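Local coordinates for protein delta-aminolevulinic acid dehydratase (Toxoplasma gondii ME49, PDB 3OBK) that catalyses the condensation of two molecules of 5-aminolevulinic acid into the pyrrole porphobilinogen, an early step of tetrapyrrole biosynthesis, and assembles as an octamer, at residues L130-V135 / S206-S211. Sequence-based numbering, arbitrary orientation.
Sequences LLLADV and SILAYS
L132 and L208 face each other at the closest approach of strands 130-135 and 206-211, their CA atoms 8.2 Å apart. No backbone hydrogen bond joins the two strands, because strand 179-182 lies between them and pairs in parallel with both, as next-but-one neighbours in the TIM barrel of this family. What meets is therefore side chain against side chain, inside the curved sheet. The branched leucines suit this buried interior: CD2 of L132 lies 3.7 Å from CD2 of L208, and the two chains cross obliquely. L132 also packs against C181 and L208 against M179, so the middle strand shares in the apolar packing. Two residues further along each strand the character turns polar, near the bound porphobilinogen. With chi1 at -74° the ring of Y210 swings away from its own carbonyl carbon, and the long side chain carries the terminal hydroxyl across toward D134. The carboxylate and ring planes stand 57° apart, and no hydrogen bond forms between the two. A carboxylate suits position 134 because two donors reach its OD1: S183 OG hydrogen-bonds it and porphobilinogen NA does so weakly, while OH of Y210 lies 4.1 Å from OD1 of D134.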
loop_
_atom_site.group_PDB
_atom_site.type_symbol
_atom_site.label_atom_id
_atom_site.label_comp_id
_atom_site.label_asym_id
_atom_site.label_seq_id
_atom_site.Cartn_x
_atom_site.Cartn_y
_atom_site.Cartn_z
ATOM N N LEU A 130 -14.507 -3.262 36.942
ATOM C CA LEU A 130 -13.256 -3.490 36.194
ATOM C C LEU A 130 -12.052 -2.707 36.793
ATOM O O LEU A 130 -12.029 -1.487 36.771
ATOM C CB LEU A 130 -13.468 -3.128 34.729
ATOM C CG LEU A 130 -12.495 -3.765 33.748
ATOM C CD1 LEU A 130 -12.746 -5.269 33.708
ATOM C CD2 LEU A 130 -12.647 -3.136 32.363
ATOM N N LEU A 131 -11.066 -3.417 37.336
ATOM C CA LEU A 131 -9.909 -2.771 37.972
ATOM C C LEU A 131 -8.615 -2.969 37.200
ATOM O O LEU A 131 -8.273 -4.067 36.820
ATOM C CB LEU A 131 -9.724 -3.278 39.399
ATOM C CG LEU A 131 -10.944 -3.190 40.311
ATOM C CD1 LEU A 131 -10.597 -3.676 41.723
ATOM C CD2 LEU A 131 -11.533 -1.765 40.323
ATOM N N LEU A 132 -7.904 -1.872 36.973
ATOM C CA LEU A 132 -6.640 -1.878 36.249
ATOM C C LEU A 132 -5.602 -1.315 37.208
ATOM O O LEU A 132 -5.718 -0.179 37.632
ATOM C CB LEU A 132 -6.727 -0.968 35.012
ATOM C CG LEU A 132 -7.584 -1.298 33.780
ATOM C CD1 LEU A 132 -9.022 -1.706 34.187
ATOM C CD2 LEU A 132 -7.606 -0.079 32.784
ATOM N N ALA A 133 -4.599 -2.114 37.561
ATOM C CA ALA A 133 -3.580 -1.709 38.535
ATOM C C ALA A 133 -2.296 -1.422 37.781
ATOM O O ALA A 133 -1.923 -2.175 36.900
ATOM C CB ALA A 133 -3.357 -2.799 39.537
ATOM N N ASP A 134 -1.611 -0.341 38.122
ATOM C CA ASP A 134 -0.357 -0.027 37.482
ATOM C C ASP A 134 0.715 -1.049 37.912
ATOM O O ASP A 134 0.629 -1.622 39.006
ATOM C CB ASP A 134 0.049 1.388 37.869
ATOM C CG ASP A 134 1.238 1.887 37.099
ATOM O OD1 ASP A 134 1.043 2.611 36.077
ATOM O OD2 ASP A 134 2.375 1.554 37.525
ATOM N N VAL A 135 1.688 -1.297 37.025
ATOM C CA VAL A 135 2.885 -2.074 37.357
ATOM C C VAL A 135 4.100 -1.211 37.046
ATOM O O VAL A 135 4.263 -0.713 35.937
ATOM C CB VAL A 135 2.942 -3.421 36.623
ATOM C CG1 VAL A 135 4.303 -4.122 36.836
ATOM C CG2 VAL A 135 1.770 -4.309 37.070
ATOM N N SER A 206 -5.477 -9.740 32.281
ATOM C CA SER A 206 -5.048 -9.011 31.086
ATOM C C SER A 206 -3.845 -8.119 31.322
ATOM O O SER A 206 -3.483 -7.811 32.457
ATOM C CB SER A 206 -6.183 -8.146 30.567
ATOM O OG SER A 206 -7.324 -8.931 30.274
ATOM N N ILE A 207 -3.211 -7.725 30.223
ATOM C CA ILE A 207 -2.083 -6.819 30.265
ATOM C C ILE A 207 -2.407 -5.638 29.351
ATOM O O ILE A 207 -2.550 -5.801 28.157
ATOM C CB ILE A 207 -0.799 -7.504 29.802
ATOM C CG1 ILE A 207 -0.373 -8.575 30.807
ATOM C CG2 ILE A 207 0.348 -6.490 29.628
ATOM C CD1 ILE A 207 0.731 -9.511 30.304
ATOM N N LEU A 208 -2.557 -4.461 29.944
ATOM C CA LEU A 208 -2.625 -3.217 29.189
ATOM C C LEU A 208 -1.191 -2.661 29.086
ATOM O O LEU A 208 -0.628 -2.135 30.064
ATOM C CB LEU A 208 -3.582 -2.252 29.870
ATOM C CG LEU A 208 -3.757 -0.763 29.489
ATOM C CD1 LEU A 208 -3.536 -0.438 28.031
ATOM C CD2 LEU A 208 -5.157 -0.308 29.973
ATOM N N ALA A 209 -0.579 -2.830 27.917
ATOM C CA ALA A 209 0.843 -2.503 27.768
ATOM C C ALA A 209 0.964 -1.040 27.436
ATOM O O ALA A 209 0.345 -0.565 26.490
ATOM C CB ALA A 209 1.489 -3.375 26.674
ATOM N N TYR A 210 1.733 -0.303 28.221
ATOM C CA TYR A 210 2.121 1.053 27.831
ATOM C C TYR A 210 3.255 0.885 26.831
ATOM O O TYR A 210 4.373 0.711 27.240
ATOM C CB TYR A 210 2.604 1.848 29.022
ATOM C CG TYR A 210 1.564 2.311 29.992
ATOM C CD1 TYR A 210 1.009 1.455 30.899
ATOM C CD2 TYR A 210 1.198 3.641 30.057
ATOM C CE1 TYR A 210 0.061 1.902 31.841
ATOM C CE2 TYR A 210 0.257 4.099 30.979
ATOM C CZ TYR A 210 -0.314 3.227 31.876
ATOM O OH TYR A 210 -1.243 3.696 32.813
ATOM N N SER A 211 2.956 0.885 25.526
ATOM C CA SER A 211 3.994 0.681 24.497
ATOM C C SER A 211 4.734 1.933 24.179
ATOM O O SER A 211 5.949 1.908 24.111
ATOM C CB SER A 211 3.414 0.208 23.174
ATOM O OG SER A 211 2.656 -0.928 23.381
#